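Proto-oncogene tyrosine-protein kinase receptor Ret (Danio rerio, PDB 7AMK) acts as a receptor tyrosine kinase whose extracellular part, here cadherin-like domains 1 to 4, probably helps to recognise the ligand GDNF together with the co-receptor GFR alpha 1. Local coordinates at residues A[48-53]-A[64-69]; A[234-239]-A[351-356]; A[364-369]-A[401-406]. The protein carries 4 engineered substitutions. All blocks are in the same frame, centred on the assembly; numbering follows the deposited sequence.

Contact 1. Residues A[48-53]-A[64-69]; sequences TSWFHI and KTLEWS. With NAG (2-acetamido-2-deoxy-beta-D-glucopyranose), chain O; NAG (2-acetamido-2-deoxy-beta-D-glucopyranose), chain C; FUC (alpha-L-fucopyranose), chain B.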
loop_
_atom_site.group_PDB
_atom_site.type_symbol
_atom_site.label_atom_id
_atom_site.label_comp_id
_atom_site.label_asym_id
_atom_site.label_seq_id
_atom_site.Cartn_x
_atom_site.Cartn_y
_atom_site.Cartn_z
ATOM N N THR A 48 -36.037 24.307 44.365
ATOM C CA THR A 48 -34.857 23.809 45.053
ATOM C C THR A 48 -34.928 24.111 46.539
ATOM O O THR A 48 -34.404 23.339 47.354
ATOM C CB THR A 48 -33.589 24.388 44.428
ATOM O OG1 THR A 48 -33.641 24.217 43.007
ATOM C CG2 THR A 48 -32.356 23.666 44.965
ATOM N N SER A 49 -35.595 25.206 46.917
ATOM C CA SER A 49 -35.766 25.507 48.336
ATOM C C SER A 49 -36.825 24.648 49.020
ATOM O O SER A 49 -37.072 24.858 50.211
ATOM C CB SER A 49 -36.092 26.976 48.514
ATOM O OG SER A 49 -34.895 27.720 48.398
ATOM N N TRP A 50 -37.458 23.711 48.299
ATOM C CA TRP A 50 -38.183 22.616 48.936
ATOM C C TRP A 50 -37.258 21.574 49.557
ATOM O O TRP A 50 -37.748 20.638 50.198
ATOM C CB TRP A 50 -39.082 21.881 47.927
ATOM C CG TRP A 50 -40.046 22.734 47.158
ATOM C CD1 TRP A 50 -40.271 24.067 47.314
ATOM C CD2 TRP A 50 -40.912 22.301 46.099
ATOM N NE1 TRP A 50 -41.218 24.492 46.420
ATOM C CE2 TRP A 50 -41.630 23.430 45.662
ATOM C CE3 TRP A 50 -41.152 21.066 45.482
ATOM C CZ2 TRP A 50 -42.569 23.368 44.639
ATOM C CZ3 TRP A 50 -42.087 21.004 44.466
ATOM C CH2 TRP A 50 -42.781 22.150 44.053
ATOM N N PHE A 51 -35.952 21.670 49.354
ATOM C CA PHE A 51 -35.066 20.571 49.704
ATOM C C PHE A 51 -33.869 21.082 50.491
ATOM O O PHE A 51 -33.502 22.256 50.415
ATOM C CB PHE A 51 -34.587 19.815 48.446
ATOM C CG PHE A 51 -35.704 19.325 47.577
ATOM C CD1 PHE A 51 -36.327 18.119 47.841
ATOM C CD2 PHE A 51 -36.140 20.077 46.502
ATOM C CE1 PHE A 51 -37.366 17.667 47.038
ATOM C CE2 PHE A 51 -37.169 19.624 45.695
ATOM C CZ PHE A 51 -37.784 18.425 45.963
ATOM N N HIS A 52 -33.254 20.173 51.241
ATOM C CA HIS A 52 -32.054 20.478 52.008
ATOM C C HIS A 52 -31.138 19.264 51.967
ATOM O O HIS A 52 -31.608 18.142 52.156
ATOM C CB HIS A 52 -32.426 20.840 53.448
ATOM C CG HIS A 52 -31.281 20.768 54.414
ATOM N ND1 HIS A 52 -30.375 21.797 54.580
ATOM C CD2 HIS A 52 -30.907 19.795 55.280
ATOM C CE1 HIS A 52 -29.484 21.455 55.495
ATOM N NE2 HIS A 52 -29.785 20.245 55.933
ATOM N N ILE A 53 -29.849 19.471 51.687
ATOM C CA ILE A 53 -28.874 18.384 51.681
ATOM C C ILE A 53 -27.937 18.582 52.859
ATOM O O ILE A 53 -27.486 19.699 53.128
ATOM C CB ILE A 53 -28.099 18.268 50.346
ATOM C CG1 ILE A 53 -27.591 16.826 50.137
ATOM C CG2 ILE A 53 -26.923 19.257 50.275
ATOM C CD1 ILE A 53 -26.826 16.594 48.820
ATOM N N LYS A 64 -39.768 21.091 53.151
ATOM C CA LYS A 64 -41.118 21.630 53.143
ATOM C C LYS A 64 -42.074 20.467 52.950
ATOM O O LYS A 64 -41.777 19.546 52.185
ATOM C CB LYS A 64 -41.291 22.657 52.018
ATOM C CG LYS A 64 -42.720 23.027 51.703
ATOM C CD LYS A 64 -42.877 23.351 50.233
ATOM C CE LYS A 64 -43.929 24.419 50.013
ATOM N NZ LYS A 64 -45.289 23.982 50.410
ATOM N N THR A 65 -43.207 20.495 53.648
ATOM C CA THR A 65 -44.223 19.468 53.424
ATOM C C THR A 65 -44.951 19.745 52.111
ATOM O O THR A 65 -45.511 20.832 51.921
ATOM C CB THR A 65 -45.212 19.421 54.587
ATOM O OG1 THR A 65 -44.486 19.203 55.799
ATOM C CG2 THR A 65 -46.221 18.281 54.391
ATOM N N LEU A 66 -44.926 18.770 51.211
ATOM C CA LEU A 66 -45.423 18.961 49.859
ATOM C C LEU A 66 -46.947 19.038 49.827
ATOM O O LEU A 66 -47.643 18.265 50.492
ATOM C CB LEU A 66 -44.935 17.818 48.966
ATOM C CG LEU A 66 -43.424 17.781 48.785
ATOM C CD1 LEU A 66 -43.061 16.683 47.833
ATOM C CD2 LEU A 66 -42.912 19.142 48.279
ATOM N N GLU A 67 -47.473 19.956 49.027
ATOM C CA GLU A 67 -48.909 20.173 48.982
ATOM C C GLU A 67 -49.414 20.083 47.552
ATOM O O GLU A 67 -48.643 20.129 46.596
ATOM C CB GLU A 67 -49.272 21.510 49.616
ATOM C CG GLU A 67 -49.507 21.369 51.107
ATOM C CD GLU A 67 -48.853 22.460 51.906
ATOM O OE1 GLU A 67 -48.194 23.326 51.292
ATOM O OE2 GLU A 67 -48.999 22.453 53.146
ATOM N N TRP A 68 -50.731 19.917 47.418
ATOM C CA TRP A 68 -51.339 19.876 46.091
ATOM C C TRP A 68 -50.890 21.051 45.223
ATOM O O TRP A 68 -50.529 20.865 44.055
ATOM C CB TRP A 68 -52.860 19.862 46.210
ATOM C CG TRP A 68 -53.386 18.648 46.884
ATOM C CD1 TRP A 68 -53.897 18.564 48.146
ATOM C CD2 TRP A 68 -53.430 17.327 46.343
ATOM N NE1 TRP A 68 -54.265 17.268 48.423
ATOM C CE2 TRP A 68 -53.992 16.490 47.330
ATOM C CE3 TRP A 68 -53.048 16.769 45.119
ATOM C CZ2 TRP A 68 -54.179 15.126 47.130
ATOM C CZ3 TRP A 68 -53.239 15.421 44.921
ATOM C CH2 TRP A 68 -53.801 14.612 45.921
ATOM N N SER A 69 -50.891 22.269 45.787
ATOM C CA SER A 69 -50.526 23.452 45.008
ATOM C C SER A 69 -49.069 23.417 44.547
ATOM O O SER A 69 -48.745 23.968 43.488
ATOM C CB SER A 69 -50.808 24.732 45.811
ATOM O OG SER A 69 -50.089 24.782 47.037
HETATM C C1 NAG O . -36.246 25.887 53.607
HETATM C C2 NAG O . -34.873 26.530 53.473
HETATM C C3 NAG O . -34.846 27.843 54.242
HETATM C C4 NAG O . -35.963 28.761 53.756
HETATM C C5 NAG O . -37.327 28.061 53.780
HETATM C C6 NAG O . -38.402 28.866 53.077
HETATM C C7 NAG O . -32.954 25.041 53.100
HETATM C C8 NAG O . -31.924 24.158 53.741
HETATM N N2 NAG O . -33.813 25.643 53.932
HETATM O O3 NAG O . -33.577 28.460 54.053
HETATM O O4 NAG O . -36.024 29.929 54.566
HETATM O O5 NAG O . -37.258 26.793 53.101
HETATM O O6 NAG O . -39.694 28.671 53.637
HETATM O O7 NAG O . -33.005 25.201 51.885
HETATM C C1 NAG C . -53.808 16.750 40.764
HETATM C C2 NAG C . -54.645 16.934 39.504
HETATM C C3 NAG C . -55.847 17.827 39.790
HETATM C C4 NAG C . -56.613 17.352 41.018
HETATM C C5 NAG C . -55.665 17.110 42.188
HETATM C C6 NAG C . -56.354 16.474 43.371
HETATM C C7 NAG C . -53.252 16.753 37.488
HETATM C C8 NAG C . -52.485 17.510 36.444
HETATM N N2 NAG C . -53.852 17.496 38.422
HETATM O O3 NAG C . -56.689 17.813 38.644
HETATM O O4 NAG C . -57.538 18.360 41.414
HETATM O O5 NAG C . -54.612 16.220 41.794
HETATM O O6 NAG C . -56.586 15.095 43.128
HETATM O O7 NAG C . -53.316 15.522 37.490
HETATM C C1 FUC B . -57.970 14.807 43.394
HETATM C C2 FUC B . -58.254 13.357 42.913
HETATM C C3 FUC B . -57.526 12.334 43.773
HETATM C C4 FUC B . -57.860 12.538 45.256
HETATM C C5 FUC B . -57.599 14.011 45.665
HETATM C C6 FUC B . -58.069 14.357 47.077
HETATM O O2 FUC B . -57.924 13.161 41.540
HETATM O O3 FUC B . -57.959 11.032 43.408
HETATM O O4 FUC B . -59.210 12.178 45.497
HETATM O O5 FUC B . -58.249 14.954 44.774
#
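Trp50 presents its indole to two side chains of 64-69 that approach it in quite different ways. Lys64 runs alongside, pointing the same way, and lays its methylene CD over a face of the five-membered ring, 4.2 Å from the ring centroid and 21° off the normal, a CH-pi contact. With CG anti to the backbone N (chi1 166°) and the chain bent at each later torsion, the aliphatic part of the lysine does the touching while the ammonium travels on. NZ stands 6.0 Å from the centroid of the same Trp50 ring, so any cation-pi attraction is weak; the charge is met instead by Glu67, with NZ 3.1 Å from OE1, and by Asp70. Leu66 crosses the indole at about a right angle and approaches it obliquely, its CD2 3.8 Å from CE3 of Trp50. Phe113 of strand 106-114 touches both of these residues, joining the pair to the domain interior.

Past Glu67, the N-cap of helix 68-72, Trp68 offers a face to sugar: C6 of NAG (chain C), probably carried by Asn115, lies 3.6 Å from CZ3, towards the rim, and C5 of the fucose lies 3.9 Å from CH2. With an alanine in place of Trp68, the NAG would lose the ring face under it and the fucose its neighbouring contact, and both sugars would probably be freer to swing.

The 3-10 turn before strand 51-53 thus packs on the connection from strand 59-62 to helix 68-72, at the margin of a cadherin-like beta-sandwich and beside two glycans.

Contact 2. Residues A[234-239]-A[351-356]; sequences PYVQGT and VLLHFN. Engineered in segment 234-239: Gln237 (natural residue Asn). With NAG (2-acetamido-2-deoxy-beta-D-glucopyranose), chain F.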
loop_
_atom_site.group_PDB
_atom_site.type_symbol
_atom_site.label_atom_id
_atom_site.label_comp_id
_atom_site.label_asym_id
_atom_site.label_seq_id
_atom_site.Cartn_x
_atom_site.Cartn_y
_atom_site.Cartn_z
ATOM N N PRO A 234 4.306 1.399 27.941
ATOM C CA PRO A 234 4.405 0.768 26.627
ATOM C C PRO A 234 5.647 -0.098 26.522
ATOM O O PRO A 234 6.625 0.085 27.240
ATOM C CB PRO A 234 4.474 1.959 25.680
ATOM C CG PRO A 234 5.055 3.054 26.516
ATOM C CD PRO A 234 4.463 2.859 27.868
ATOM N N TYR A 235 5.590 -1.074 25.617
ATOM C CA TYR A 235 6.703 -2.006 25.437
ATOM C C TYR A 235 6.670 -2.569 24.018
ATOM O O TYR A 235 5.625 -2.598 23.344
ATOM C CB TYR A 235 6.661 -3.158 26.451
ATOM C CG TYR A 235 5.421 -4.050 26.322
ATOM C CD1 TYR A 235 4.241 -3.723 26.977
ATOM C CD2 TYR A 235 5.437 -5.217 25.551
ATOM C CE1 TYR A 235 3.086 -4.543 26.868
ATOM C CE2 TYR A 235 4.299 -6.032 25.438
ATOM C CZ TYR A 235 3.132 -5.690 26.097
ATOM O OH TYR A 235 2.013 -6.484 25.989
ATOM N N VAL A 236 7.811 -3.037 23.590
ATOM C CA VAL A 236 7.922 -3.702 22.302
ATOM C C VAL A 236 7.956 -5.196 22.542
ATOM O O VAL A 236 8.352 -5.674 23.613
ATOM C CB VAL A 236 9.164 -3.243 21.514
ATOM C CG1 VAL A 236 8.966 -1.822 21.052
ATOM C CG2 VAL A 236 10.385 -3.338 22.399
ATOM N N GLN A 237 7.504 -5.936 21.546
ATOM C CA GLN A 237 7.549 -7.383 21.562
ATOM C C GLN A 237 8.629 -7.790 20.572
ATOM O O GLN A 237 8.499 -7.551 19.365
ATOM C CB GLN A 237 6.190 -7.976 21.216
ATOM C CG GLN A 237 6.087 -9.458 21.499
ATOM C CD GLN A 237 4.677 -9.875 21.861
ATOM O OE1 GLN A 237 3.768 -9.042 21.897
ATOM N NE2 GLN A 237 4.485 -11.168 22.137
ATOM N N GLY A 238 9.703 -8.349 21.086
ATOM C CA GLY A 238 10.816 -8.755 20.240
ATOM C C GLY A 238 11.810 -7.618 20.060
ATOM O O GLY A 238 12.418 -7.168 21.035
ATOM N N THR A 239 11.968 -7.157 18.823
ATOM C CA THR A 239 12.969 -6.148 18.510
ATOM C C THR A 239 12.416 -4.743 18.717
ATOM O O THR A 239 11.207 -4.506 18.628
ATOM C CB THR A 239 13.457 -6.295 17.069
ATOM O OG1 THR A 239 14.371 -5.240 16.771
ATOM C CG2 THR A 239 12.288 -6.218 16.092
ATOM N N VAL A 351 9.675 4.200 25.591
ATOM C CA VAL A 351 10.401 3.219 24.788
ATOM C C VAL A 351 11.132 3.947 23.666
ATOM O O VAL A 351 10.571 4.830 23.000
ATOM C CB VAL A 351 9.481 2.130 24.186
ATOM C CG1 VAL A 351 8.734 1.394 25.260
ATOM C CG2 VAL A 351 8.487 2.748 23.210
ATOM N N LEU A 352 12.384 3.565 23.454
ATOM C CA LEU A 352 13.209 4.103 22.387
ATOM C C LEU A 352 13.129 3.166 21.181
ATOM O O LEU A 352 13.458 1.982 21.290
ATOM C CB LEU A 352 14.650 4.265 22.878
ATOM C CG LEU A 352 15.631 4.954 21.931
ATOM C CD1 LEU A 352 15.117 6.313 21.517
ATOM C CD2 LEU A 352 16.999 5.084 22.587
ATOM N N LEU A 353 12.682 3.686 20.043
ATOM C CA LEU A 353 12.616 2.908 18.813
ATOM C C LEU A 353 13.735 3.322 17.867
ATOM O O LEU A 353 14.171 4.475 17.871
ATOM C CB LEU A 353 11.275 3.083 18.111
ATOM C CG LEU A 353 10.046 2.628 18.891
ATOM C CD1 LEU A 353 8.786 2.947 18.089
ATOM C CD2 LEU A 353 10.179 1.149 19.188
ATOM N N HIS A 354 14.176 2.372 17.038
ATOM C CA HIS A 354 15.315 2.557 16.149
ATOM C C HIS A 354 14.945 2.135 14.740
ATOM O O HIS A 354 14.476 1.011 14.523
ATOM C CB HIS A 354 16.536 1.746 16.608
ATOM C CG HIS A 354 16.968 2.045 18.006
ATOM N ND1 HIS A 354 16.707 1.198 19.061
ATOM C CD2 HIS A 354 17.634 3.101 18.524
ATOM C CE1 HIS A 354 17.202 1.717 20.172
ATOM N NE2 HIS A 354 17.767 2.872 19.874
ATOM N N PHE A 355 15.183 3.027 13.785
ATOM C CA PHE A 355 15.076 2.707 12.372
ATOM C C PHE A 355 16.489 2.738 11.804
ATOM O O PHE A 355 17.148 3.784 11.821
ATOM C CB PHE A 355 14.134 3.673 11.652
ATOM C CG PHE A 355 12.673 3.478 12.016
ATOM C CD1 PHE A 355 11.911 2.509 11.382
ATOM C CD2 PHE A 355 12.065 4.267 12.994
ATOM C CE1 PHE A 355 10.566 2.321 11.714
ATOM C CE2 PHE A 355 10.726 4.087 13.327
ATOM C CZ PHE A 355 9.976 3.104 12.684
ATOM N N ASN A 356 16.958 1.573 11.354
ATOM C CA ASN A 356 18.291 1.392 10.783
ATOM C C ASN A 356 18.155 1.540 9.272
ATOM O O ASN A 356 17.790 0.589 8.579
ATOM C CB ASN A 356 18.850 0.027 11.174
ATOM C CG ASN A 356 20.222 -0.210 10.625
ATOM O OD1 ASN A 356 20.935 0.735 10.329
ATOM N ND2 ASN A 356 20.608 -1.472 10.490
HETATM C C1 NAG F . 21.915 -1.816 9.975
HETATM C C2 NAG F . 22.698 -2.671 10.987
HETATM C C3 NAG F . 24.024 -3.147 10.394
HETATM C C4 NAG F . 23.823 -3.782 9.025
HETATM C C5 NAG F . 23.067 -2.823 8.120
HETATM C C6 NAG F . 22.781 -3.400 6.753
HETATM C C7 NAG F . 22.257 -2.150 13.344
HETATM C C8 NAG F . 22.642 -1.298 14.517
HETATM N N2 NAG F . 22.938 -1.931 12.214
HETATM O O3 NAG F . 24.609 -4.093 11.282
HETATM O O4 NAG F . 25.088 -4.078 8.443
HETATM O O5 NAG F . 21.803 -2.519 8.726
HETATM O O6 NAG F . 21.654 -4.264 6.792
HETATM O O7 NAG F . 21.366 -2.995 13.413
#
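This is a contact made mainly by apolar side chains between the two sheets of the third cadherin-like domain: the short, weakly bonded strand about 235-236 belongs to one, strand 350-359 to the other, and no hydrogen bond joins the segments. Val351 does most of the work. Its CG1 rests 3.2 Å from the carbonyl O of Pro234, 4.2 Å from Pro234 CG and 4.0 Å from CA of Tyr235. One turn of the zigzag further, Val236 and Leu353 slide past each other in opposite directions, CG1 of the valine 3.7 Å from CD2 of the leucine.

The layout recalls the split first strand of cadherins, which starts in one sheet and crosses to the other, where 241-246 runs parallel to 350-359. Gly238 lies in the crossing, with backbone angles (phi 89°, psi -117°) that would press a CB against the preceding carbonyl; the residue before it, Gln237, is engineered. Pro234 also touches Asp263 and Asp341, both ligands of one calcium ion, probably the one about 5 Å from the proline side chain. At the far end of 351-356, ND2 of Asn356 is bonded covalently to C1 of NAG (chain F) at 1.4 Å and hydrogen-bonded to Asp243.

Contact 3. Residues A[364-369]-A[401-406]; sequences IRFSQV and VTYQLE. Engineered in segment 364-369: Gln368 (natural residue Asn).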
loop_
_atom_site.group_PDB
_atom_site.type_symbol
_atom_site.label_atom_id
_atom_site.label_comp_id
_atom_site.label_asym_id
_atom_site.label_seq_id
_atom_site.Cartn_x
_atom_site.Cartn_y
_atom_site.Cartn_z
ATOM N N ILE A 364 21.278 5.556 -13.288
ATOM C CA ILE A 364 20.418 5.783 -14.439
ATOM C C ILE A 364 21.231 5.384 -15.662
ATOM O O ILE A 364 22.231 6.027 -15.996
ATOM C CB ILE A 364 19.941 7.243 -14.530
ATOM C CG1 ILE A 364 19.188 7.667 -13.265
ATOM C CG2 ILE A 364 19.085 7.450 -15.760
ATOM C CD1 ILE A 364 17.926 6.855 -12.992
ATOM N N ARG A 365 20.812 4.318 -16.335
ATOM C CA ARG A 365 21.689 3.738 -17.337
ATOM C C ARG A 365 20.969 2.592 -18.035
ATOM O O ARG A 365 20.293 1.787 -17.388
ATOM C CB ARG A 365 22.994 3.239 -16.700
ATOM C CG ARG A 365 22.802 2.038 -15.764
ATOM C CD ARG A 365 24.077 1.682 -15.012
ATOM N NE ARG A 365 23.856 0.555 -14.121
ATOM C CZ ARG A 365 24.589 0.278 -13.052
ATOM N NH1 ARG A 365 25.599 1.056 -12.681
ATOM N NH2 ARG A 365 24.298 -0.805 -12.331
ATOM N N PHE A 366 21.101 2.539 -19.354
ATOM C CA PHE A 366 20.668 1.362 -20.083
ATOM C C PHE A 366 21.694 0.256 -19.904
ATOM O O PHE A 366 22.878 0.510 -19.672
ATOM C CB PHE A 366 20.500 1.664 -21.571
ATOM C CG PHE A 366 19.366 2.600 -21.896
ATOM C CD1 PHE A 366 18.060 2.140 -21.944
ATOM C CD2 PHE A 366 19.615 3.937 -22.212
ATOM C CE1 PHE A 366 17.005 3.002 -22.267
ATOM C CE2 PHE A 366 18.567 4.801 -22.533
ATOM C CZ PHE A 366 17.258 4.325 -22.558
ATOM N N SER A 367 21.236 -0.986 -20.012
ATOM C CA SER A 367 22.196 -2.069 -20.136
ATOM C C SER A 367 23.080 -1.815 -21.350
ATOM O O SER A 367 22.772 -0.988 -22.222
ATOM C CB SER A 367 21.494 -3.411 -20.265
ATOM O OG SER A 367 21.088 -3.612 -21.600
ATOM N N GLN A 368 24.207 -2.511 -21.390
ATOM C CA GLN A 368 25.093 -2.381 -22.535
ATOM C C GLN A 368 24.611 -3.196 -23.733
ATOM O O GLN A 368 25.325 -3.271 -24.739
ATOM C CB GLN A 368 26.522 -2.766 -22.135
ATOM C CG GLN A 368 26.622 -3.943 -21.185
ATOM C CD GLN A 368 27.963 -3.992 -20.480
ATOM O OE1 GLN A 368 28.618 -5.044 -20.420
ATOM N NE2 GLN A 368 28.390 -2.850 -19.948
ATOM N N VAL A 369 23.414 -3.780 -23.639
ATOM C CA VAL A 369 22.785 -4.499 -24.743
ATOM C C VAL A 369 21.891 -3.524 -25.505
ATOM O O VAL A 369 20.818 -3.150 -25.024
ATOM C CB VAL A 369 21.967 -5.704 -24.254
ATOM C CG1 VAL A 369 21.164 -6.285 -25.408
ATOM C CG2 VAL A 369 22.857 -6.781 -23.623
ATOM N N VAL A 401 11.505 9.134 -15.342
ATOM C CA VAL A 401 12.418 9.068 -16.475
ATOM C C VAL A 401 11.599 9.213 -17.748
ATOM O O VAL A 401 10.568 8.550 -17.909
ATOM C CB VAL A 401 13.224 7.758 -16.478
ATOM C CG1 VAL A 401 14.014 7.602 -17.789
ATOM C CG2 VAL A 401 14.160 7.695 -15.259
ATOM N N THR A 402 12.041 10.098 -18.632
ATOM C CA THR A 402 11.400 10.323 -19.916
ATOM C C THR A 402 12.336 9.871 -21.026
ATOM O O THR A 402 13.550 10.056 -20.933
ATOM C CB THR A 402 11.058 11.794 -20.081
ATOM O OG1 THR A 402 12.243 12.562 -19.851
ATOM C CG2 THR A 402 9.991 12.204 -19.066
ATOM N N TYR A 403 11.775 9.272 -22.065
ATOM C CA TYR A 403 12.547 8.682 -23.147
ATOM C C TYR A 403 12.319 9.451 -24.443
ATOM O O TYR A 403 11.221 9.956 -24.699
ATOM C CB TYR A 403 12.178 7.204 -23.330
ATOM C CG TYR A 403 12.456 6.353 -22.106
ATOM C CD1 TYR A 403 11.544 6.277 -21.066
ATOM C CD2 TYR A 403 13.651 5.647 -21.980
ATOM C CE1 TYR A 403 11.800 5.512 -19.935
ATOM C CE2 TYR A 403 13.922 4.882 -20.843
ATOM C CZ TYR A 403 12.993 4.816 -19.829
ATOM O OH TYR A 403 13.255 4.057 -18.712
ATOM N N GLN A 404 13.372 9.549 -25.256
ATOM C CA GLN A 404 13.301 10.241 -26.531
ATOM C C GLN A 404 14.095 9.477 -27.579
ATOM O O GLN A 404 15.108 8.843 -27.275
ATOM C CB GLN A 404 13.822 11.674 -26.414
ATOM C CG GLN A 404 12.742 12.708 -26.587
ATOM N N LEU A 405 13.615 9.526 -28.816
ATOM C CA LEU A 405 14.346 8.978 -29.948
ATOM C C LEU A 405 15.025 10.112 -30.700
ATOM O O LEU A 405 14.427 11.172 -30.909
ATOM C CB LEU A 405 13.427 8.202 -30.898
ATOM C CG LEU A 405 12.959 6.825 -30.430
ATOM C CD1 LEU A 405 12.216 6.119 -31.541
ATOM C CD2 LEU A 405 14.150 6.005 -29.975
ATOM N N GLU A 406 16.281 9.892 -31.085
ATOM C CA GLU A 406 17.021 10.851 -31.893
ATOM C C GLU A 406 17.762 10.115 -33.002
ATOM O O GLU A 406 18.047 8.917 -32.906
ATOM C CB GLU A 406 17.996 11.679 -31.043
ATOM C CG GLU A 406 17.323 12.489 -29.935
ATOM C CD GLU A 406 16.165 13.337 -30.445
ATOM O OE1 GLU A 406 16.308 13.956 -31.531
ATOM O OE2 GLU A 406 15.106 13.365 -29.765
#
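The approach to the first strand of the fourth cadherin-like domain, 364-369, packs here against strand 401-407, an outermost strand of the domain's four-stranded mixed sheet. The main meeting is between two aromatic rings. Phe366 brings CZ to the edge of the Tyr403 ring, near its plane and 3.8 Å from CE2, with CE1 of Phe366 3.9 Å from the same carbon. The two side chains cross obliquely, both with CG anti to their own carbonyl carbon (chi1 -68° and -61°), which sends each ring into the space between the backbones. A looser contact flanks them, Ile364 CD1 lying 4.5 Å from Val401 CG2.

Beyond the aromatic pair the segment folds into an ST turn, in which Ser367 OG accepts from the backbone N of Val369 at 3.1 Å. The engineered Gln368 next to it is hydrogen-bonded to His202 of the second subunit. Phe366 also rests on Ala467 and Thr469 of strand 466-475, and Tyr403 on Leu425.

Across the two segments the chemistry is wholly apolar, so shape rather than directional bonding sets the fit. The tyrosine hydroxyl, by contrast, accepts from the N of Val390 and donates to the O of Asn432, and these two bonds should hold its ring in place with the edge presented to Phe366.

The three contacts follow one another in series along an elongated chain, and each belongs to a different cadherin-like domain: contact 1 to the first, contact 2 to the third, contact 3 to the fourth. Their centres lie about 64 Å (contacts 1 and 2), about 43 Å (2 and 3) and about 94 Å (1 and 3) apart; contact 1 is on the opposite side of the chain's centre from the other two. They share no sheet, although strand 350-359 of contact 2 leads into the 364-369 segment of contact 3. Between contacts 1 and 2 comes the second domain, joined to the third through calcium sites. Each domain thus packs locally, and their spacing probably depends on the junctions.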